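Local coordinates for protein glyoxalase-related enzyme (Fulvimarina pelagi, PDB 3BQX) that is of unknown function but belongs to the vicinal oxygen chelate (VOC) superfamily and may be an enzyme related to glyoxalases, at residues Val8-Gly14 with Val47-Val53; Ala72-Arg78 with Ile120-Asn126. All blocks are in the same frame, centred on the assembly; numbering follows the deposited sequence.

Contact 1. Residues Val8-Gly14 with Val47-Val53; sequences VITLGIG and VLATWLV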
loop_
_atom_site.group_PDB
_atom_site.type_symbol
_atom_site.label_atom_id
_atom_site.label_comp_id
_atom_site.label_asym_id
_atom_site.label_seq_id
_atom_site.Cartn_x
_atom_site.Cartn_y
_atom_site.Cartn_z
ATOM N N VAL A 8 -3.731 -1.336 -7.049
ATOM C CA VAL A 8 -3.740 -2.497 -6.166
ATOM C C VAL A 8 -2.583 -2.460 -5.192
ATOM O O VAL A 8 -1.477 -2.073 -5.566
ATOM C CB VAL A 8 -3.571 -3.822 -6.962
ATOM C CG1 VAL A 8 -3.738 -5.012 -6.041
ATOM C CG2 VAL A 8 -4.545 -3.885 -8.116
ATOM N N ILE A 9 -2.852 -2.833 -3.944
ATOM C CA ILE A 9 -1.810 -2.958 -2.929
ATOM C C ILE A 9 -1.759 -4.470 -2.768
ATOM O O ILE A 9 -2.750 -5.084 -2.376
ATOM C CB ILE A 9 -2.194 -2.385 -1.545
ATOM C CG1 ILE A 9 -2.406 -0.879 -1.630
ATOM C CG2 ILE A 9 -1.101 -2.735 -0.519
ATOM C CD1 ILE A 9 -2.864 -0.261 -0.316
ATOM N N THR A 10 -0.634 -5.084 -3.098
ATOM C CA THR A 10 -0.532 -6.530 -2.965
ATOM C C THR A 10 0.420 -6.892 -1.848
ATOM O O THR A 10 1.572 -6.463 -1.837
ATOM C CB THR A 10 -0.025 -7.180 -4.261
ATOM O OG1 THR A 10 -0.968 -6.940 -5.310
ATOM C CG2 THR A 10 0.132 -8.685 -4.091
ATOM N N LEU A 11 -0.074 -7.675 -0.899
ATOM C CA LEU A 11 0.743 -8.125 0.219
ATOM C C LEU A 11 1.034 -9.598 0.028
ATOM O O LEU A 11 0.121 -10.374 -0.247
ATOM C CB LEU A 11 0.006 -7.939 1.544
ATOM C CG LEU A 11 -0.444 -6.508 1.845
ATOM C CD1 LEU A 11 -1.233 -6.473 3.149
ATOM C CD2 LEU A 11 0.785 -5.600 1.922
ATOM N N GLY A 12 2.300 -9.983 0.172
ATOM C CA GLY A 12 2.667 -11.384 0.047
ATOM C C GLY A 12 2.376 -12.060 1.374
ATOM O O GLY A 12 2.764 -11.554 2.427
ATOM N N ILE A 13 1.693 -13.202 1.332
ATOM C CA ILE A 13 1.333 -13.925 2.548
ATOM C C ILE A 13 1.716 -15.401 2.487
ATOM O O ILE A 13 2.010 -15.930 1.421
ATOM C CB ILE A 13 -0.183 -13.808 2.814
ATOM C CG1 ILE A 13 -0.962 -14.436 1.657
ATOM C CG2 ILE A 13 -0.565 -12.330 2.982
ATOM C CD1 ILE A 13 -2.429 -14.692 1.969
ATOM N N GLY A 14 1.702 -16.062 3.640
ATOM C CA GLY A 14 2.063 -17.467 3.678
ATOM C C GLY A 14 0.891 -18.423 3.767
ATOM O O GLY A 14 0.975 -19.553 3.286
ATOM N N VAL A 47 -7.835 -1.789 -4.898
ATOM C CA VAL A 47 -8.033 -3.153 -4.431
ATOM C C VAL A 47 -6.860 -3.597 -3.564
ATOM O O VAL A 47 -5.706 -3.285 -3.872
ATOM C CB VAL A 47 -8.143 -4.115 -5.635
ATOM C CG1 VAL A 47 -8.343 -5.542 -5.170
ATOM C CG2 VAL A 47 -9.289 -3.683 -6.530
ATOM N N LEU A 48 -7.161 -4.292 -2.470
ATOM C CA LEU A 48 -6.141 -4.845 -1.589
ATOM C C LEU A 48 -6.089 -6.329 -1.925
ATOM O O LEU A 48 -7.122 -7.006 -1.931
ATOM C CB LEU A 48 -6.518 -4.670 -0.109
ATOM C CG LEU A 48 -5.656 -5.469 0.885
ATOM C CD1 LEU A 48 -4.238 -4.914 0.910
ATOM C CD2 LEU A 48 -6.261 -5.391 2.281
ATOM N N ALA A 49 -4.900 -6.830 -2.235
ATOM C CA ALA A 49 -4.735 -8.235 -2.559
ATOM C C ALA A 49 -3.764 -8.893 -1.602
ATOM O O ALA A 49 -2.768 -8.284 -1.213
ATOM C CB ALA A 49 -4.215 -8.386 -3.980
ATOM N N THR A 50 -4.077 -10.122 -1.198
ATOM C CA THR A 50 -3.187 -10.913 -0.344
ATOM C C THR A 50 -2.920 -12.159 -1.190
ATOM O O THR A 50 -3.802 -12.992 -1.393
ATOM C CB THR A 50 -3.838 -11.268 1.009
ATOM O OG1 THR A 50 -5.059 -11.990 0.796
ATOM C CG2 THR A 50 -4.133 -10.005 1.789
ATOM N N TRP A 51 -1.697 -12.247 -1.703
ATOM C CA TRP A 51 -1.260 -13.300 -2.613
ATOM C C TRP A 51 -0.175 -14.162 -1.976
ATOM O O TRP A 51 0.730 -13.629 -1.342
ATOM C CB TRP A 51 -0.695 -12.602 -3.851
ATOM C CG TRP A 51 -0.638 -13.372 -5.113
ATOM C CD1 TRP A 51 -1.177 -14.602 -5.365
ATOM C CD2 TRP A 51 -0.086 -12.912 -6.352
ATOM N NE1 TRP A 51 -1.001 -14.930 -6.691
ATOM C CE2 TRP A 51 -0.334 -13.910 -7.317
ATOM C CE3 TRP A 51 0.592 -11.747 -6.739
ATOM C CZ2 TRP A 51 0.069 -13.781 -8.648
ATOM C CZ3 TRP A 51 0.992 -11.619 -8.066
ATOM C CH2 TRP A 51 0.727 -12.631 -9.004
ATOM N N LEU A 52 -0.256 -15.483 -2.139
ATOM C CA LEU A 52 0.783 -16.349 -1.582
ATOM C C LEU A 52 2.122 -15.854 -2.121
ATOM O O LEU A 52 2.262 -15.617 -3.318
ATOM C CB LEU A 52 0.561 -17.805 -2.001
ATOM C CG LEU A 52 -0.643 -18.491 -1.352
ATOM C CD1 LEU A 52 -0.779 -19.904 -1.895
ATOM C CD2 LEU A 52 -0.466 -18.510 0.160
ATOM N N VAL A 53 3.101 -15.707 -1.232
ATOM C CA VAL A 53 4.419 -15.199 -1.608
ATOM C C VAL A 53 5.072 -15.892 -2.799
ATOM O O VAL A 53 5.657 -15.228 -3.651
ATOM C CB VAL A 53 5.399 -15.257 -0.420
ATOM C CG1 VAL A 53 6.685 -14.519 -0.772
ATOM C CG2 VAL A 53 4.764 -14.652 0.810
#

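Contact 2. Residues Ala72-Arg78 with Ile120-Asn126; sequences ALAHNVR and IWEIAFN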
loop_
_atom_site.group_PDB
_atom_site.type_symbol
_atom_site.label_atom_id
_atom_site.label_comp_id
_atom_site.label_asym_id
_atom_site.label_seq_id
_atom_site.Cartn_x
_atom_site.Cartn_y
_atom_site.Cartn_z
ATOM N N ALA A 72 4.074 0.690 6.176
ATOM C CA ALA A 72 2.955 0.579 7.095
ATOM C C ALA A 72 1.707 1.086 6.393
ATOM O O ALA A 72 1.758 2.081 5.672
ATOM C CB ALA A 72 3.213 1.400 8.347
ATOM N N LEU A 73 0.595 0.386 6.586
ATOM C CA LEU A 73 -0.683 0.796 6.007
ATOM C C LEU A 73 -1.530 1.340 7.146
ATOM O O LEU A 73 -1.640 0.710 8.191
ATOM C CB LEU A 73 -1.403 -0.395 5.375
ATOM C CG LEU A 73 -0.626 -1.095 4.261
ATOM C CD1 LEU A 73 -1.426 -2.271 3.753
ATOM C CD2 LEU A 73 -0.337 -0.114 3.133
ATOM N N ALA A 74 -2.147 2.497 6.955
ATOM C CA ALA A 74 -2.963 3.075 8.010
ATOM C C ALA A 74 -4.444 2.992 7.690
ATOM O O ALA A 74 -4.846 3.110 6.529
ATOM C CB ALA A 74 -2.563 4.533 8.235
ATOM N N HIS A 75 -5.242 2.755 8.729
ATOM C CA HIS A 75 -6.695 2.717 8.630
ATOM C C HIS A 75 -7.132 3.804 9.603
ATOM O O HIS A 75 -6.823 3.729 10.792
ATOM C CB HIS A 75 -7.263 1.364 9.074
ATOM C CG HIS A 75 -8.761 1.313 9.071
ATOM N ND1 HIS A 75 -9.527 1.551 10.193
ATOM C CD2 HIS A 75 -9.636 1.104 8.059
ATOM C CE1 HIS A 75 -10.808 1.490 9.873
ATOM N NE2 HIS A 75 -10.900 1.221 8.583
ATOM N N ASN A 76 -7.817 4.824 9.098
ATOM C CA ASN A 76 -8.276 5.935 9.929
ATOM C C ASN A 76 -9.737 5.789 10.344
ATOM O O ASN A 76 -10.607 5.521 9.517
ATOM C CB ASN A 76 -8.069 7.256 9.184
ATOM C CG ASN A 76 -6.614 7.687 9.150
ATOM O OD1 ASN A 76 -5.708 6.878 9.371
ATOM N ND2 ASN A 76 -6.382 8.965 8.862
ATOM N N VAL A 77 -9.994 5.982 11.634
ATOM C CA VAL A 77 -11.343 5.853 12.184
ATOM C C VAL A 77 -12.017 7.203 12.390
ATOM O O VAL A 77 -11.353 8.239 12.418
ATOM C CB VAL A 77 -11.305 5.077 13.517
ATOM C CG1 VAL A 77 -10.686 3.703 13.285
ATOM C CG2 VAL A 77 -10.500 5.852 14.550
ATOM N N ARG A 78 -13.339 7.186 12.559
ATOM C CA ARG A 78 -14.104 8.421 12.717
ATOM C C ARG A 78 -14.212 8.999 14.131
ATOM O O ARG A 78 -14.775 10.078 14.312
ATOM C CB ARG A 78 -15.507 8.235 12.127
ATOM C CG ARG A 78 -15.510 7.974 10.624
ATOM C CD ARG A 78 -16.929 7.913 10.077
ATOM N NE ARG A 78 -16.970 7.570 8.656
ATOM C CZ ARG A 78 -16.617 8.391 7.671
ATOM N NH1 ARG A 78 -16.192 9.620 7.940
ATOM N NH2 ARG A 78 -16.693 7.982 6.411
ATOM N N ILE A 120 2.654 -4.343 8.748
ATOM C CA ILE A 120 2.248 -3.367 9.742
ATOM C C ILE A 120 1.044 -2.495 9.415
ATOM O O ILE A 120 0.973 -1.869 8.351
ATOM C CB ILE A 120 3.429 -2.428 10.076
ATOM C CG1 ILE A 120 4.617 -3.257 10.577
ATOM C CG2 ILE A 120 3.006 -1.401 11.107
ATOM C CD1 ILE A 120 5.889 -2.449 10.771
ATOM N N TRP A 121 0.098 -2.457 10.346
ATOM C CA TRP A 121 -1.084 -1.630 10.199
ATOM C C TRP A 121 -1.129 -0.592 11.300
ATOM O O TRP A 121 -0.902 -0.904 12.473
ATOM C CB TRP A 121 -2.369 -2.459 10.290
ATOM C CG TRP A 121 -2.722 -3.167 9.041
ATOM C CD1 TRP A 121 -2.326 -4.413 8.665
ATOM C CD2 TRP A 121 -3.513 -2.650 7.965
ATOM N NE1 TRP A 121 -2.818 -4.713 7.412
ATOM C CE2 TRP A 121 -3.552 -3.646 6.965
ATOM C CE3 TRP A 121 -4.195 -1.443 7.750
ATOM C CZ2 TRP A 121 -4.243 -3.473 5.763
ATOM C CZ3 TRP A 121 -4.884 -1.273 6.545
ATOM C CH2 TRP A 121 -4.901 -2.283 5.575
ATOM N N GLU A 122 -1.399 0.650 10.928
ATOM C CA GLU A 122 -1.554 1.706 11.908
ATOM C C GLU A 122 -3.055 1.934 12.020
ATOM O O GLU A 122 -3.736 2.050 11.003
ATOM C CB GLU A 122 -0.895 3.010 11.454
ATOM C CG GLU A 122 -1.241 4.191 12.371
ATOM C CD GLU A 122 -0.626 5.492 11.914
ATOM O OE1 GLU A 122 -0.286 5.597 10.718
ATOM O OE2 GLU A 122 -0.502 6.420 12.747
ATOM N N ILE A 123 -3.578 1.948 13.242
ATOM C CA ILE A 123 -4.990 2.231 13.449
ATOM C C ILE A 123 -4.927 3.618 14.055
ATOM O O ILE A 123 -4.364 3.810 15.133
ATOM C CB ILE A 123 -5.653 1.240 14.421
ATOM C CG1 ILE A 123 -5.479 -0.192 13.898
ATOM C CG2 ILE A 123 -7.125 1.579 14.574
ATOM C CD1 ILE A 123 -5.985 -0.412 12.480
ATOM N N ALA A 124 -5.498 4.591 13.362
ATOM C CA ALA A 124 -5.400 5.961 13.824
ATOM C C ALA A 124 -6.646 6.810 13.751
ATOM O O ALA A 124 -7.529 6.590 12.923
ATOM C CB ALA A 124 -4.284 6.665 13.046
ATOM N N PHE A 125 -6.690 7.791 14.645
ATOM C CA PHE A 125 -7.753 8.777 14.676
ATOM C C PHE A 125 -7.029 10.090 14.390
ATOM O O PHE A 125 -6.227 10.546 15.202
ATOM C CB PHE A 125 -8.423 8.852 16.050
ATOM C CG PHE A 125 -9.338 10.038 16.204
ATOM C CD1 PHE A 125 -10.440 10.196 15.371
ATOM C CD2 PHE A 125 -9.074 11.015 17.159
ATOM C CE1 PHE A 125 -11.268 11.314 15.482
ATOM C CE2 PHE A 125 -9.895 12.137 17.279
ATOM C CZ PHE A 125 -10.992 12.287 16.441
ATOM N N ASN A 126 -7.272 10.662 13.215
ATOM C CA ASN A 126 -6.656 11.926 12.825
ATOM C C ASN A 126 -7.783 12.800 12.287
ATOM O O ASN A 126 -8.101 12.766 11.098
ATOM C CB ASN A 126 -5.609 11.709 11.732
ATOM C CG ASN A 126 -4.792 12.956 11.460
ATOM O OD1 ASN A 126 -5.307 14.072 11.529
ATOM N ND2 ASN A 126 -3.517 12.774 11.140
HETATM O O HOH W 1 -8.590 10.982 9.078
HETATM O O HOH W 2 -9.196 9.632 11.633
#

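Contact 1. Residues Val8-Gly14 with Val47-Val53
The first and last strands of a βαβββ module, 8-13 and 47-52, lie side by side and parallel here, in the curved sheet of a glyoxalase-type fold. Six backbone hydrogen bonds join them: Ile9 N, Leu11 N and Ile13 N give to the carbonyls of Val47, Ala49 and Trp51, while Ala49 N, Trp51 N and Val53 N give to the carbonyls of Ile9, Leu11 and Ile13. The bond from Ala49 N to Ile9 O is 2.8 Å long and almost straight (175°). At the Ile13 end, Ile13 N approaches Trp51 O from above the carbonyl plane, 2.9 Å away.

Leu48, Leu11 and Ile9 offer branched methyls that fill the face they share. Leu48 turns CG anti to its backbone N (chi1 168°), bringing CD1 to 4.1 Å from Leu11 CD1 and equally near Ile9 CB. Farther along, on the side of Leu11 and Thr50, Ile13 holds CG1 between its backbone N and carbonyl carbon (chi1 62°), and CD1 crosses to Thr50 CB at 3.8 Å. On the reverse face the methyl of Thr10 meets the Trp51 ring at its edge, CG2 lying 4.1 Å from CE3; the indole nitrogen is held by Glu37. Gly12, with no side chain, allows Val53 CG2 to come within 3.6 Å of Gly12 C. Leu52 is the N-cap of helix 53-60, so Val53 N, the last donor of the ladder, already belongs to that helix.

Val8 to Leu11 also pair antiparallel with a strand of the second subunit, extending the sheet across the interface. Within one chain, the parallel pairing of first and last strands is that of the βαβββ module of VOC proteins.

Contact 2. Residues Ala72-Arg78 with Ile120-Asn126
Glu122 N donates to Leu73 O over 2.7 Å, the shortest direct hydrogen bond between strands 71-76 and 120-125, which run parallel as the first and last strands of the second βαβββ module of this VOC fold. The same Leu73 O also receives a CA-H contact from Trp121, at 3.1 Å from its CA, so the carbonyl takes one hydrogen bond and a weaker CA-H contact from adjacent residues. Four more backbone bonds continue the ladder, among them His75 N to Glu122 O and Val77 N to Ala124 O.

Leu73 and Trp121 form a close apolar pair. Trp121 sets CG anti to its carbonyl carbon (chi1 -80°), which lays the indole over Leu73, and Leu73 CB sits over its six-membered ring, 3.8 Å from the centroid and 11° off the normal, a CH-pi contact. Leu73 CD1 lies over the same face of the indole, 3.7 Å from CZ2. A broad flat ring suits this place because it covers the leucine while its NE1 is hydrogen-bonded to Tyr23 OH. Farther along, Ile123 CD1 meets His75 CB; the histidine's NE2 is hydrogen-bonded to Leu3 O of the second subunit.

The other face carries Ala74, Glu122, Asn76 and Ala124. Alanine's small methyl lets the extended Glu122 chain pass close, OE1 coming to 3.5 Å from Ala74 CB. Beyond the last rung, Phe125 CD1 brings the edge of its ring to Val77 O, and that oxygen lies in the ring plane.

Two waters complete this end. The amides of Asn76 and Asn126 lie alongside each other, planes 19° apart, and one water takes a hydrogen bond from Asn76 ND2 and gives one to Asn126 O. The other accepts from Asn126 N and donates to Val77 O, 2.7 Å from each.

In the fold
From the N terminus the chain enters strand 8-13, passes through helix 16-26 and strands 33-34 and 38-42, and returns in 47-52, where contact 1 closes the first module. Helix 53-60 and a linker lead to strand 71-76; helix 83-92 and strands 96-102 and 109-114 follow before 120-125 closes contact 2 in the same way. The two loops are therefore in series, neither nested nor crossed, and the centres of the two contacts lie about 19 Å apart on opposite sides of the chain's centre. The modules meet where Leu73 CD1 packs 4.2 Å from Leu11 CD1. Both first strands pair with the second subunit, so the sheets of each module continue into the dimer.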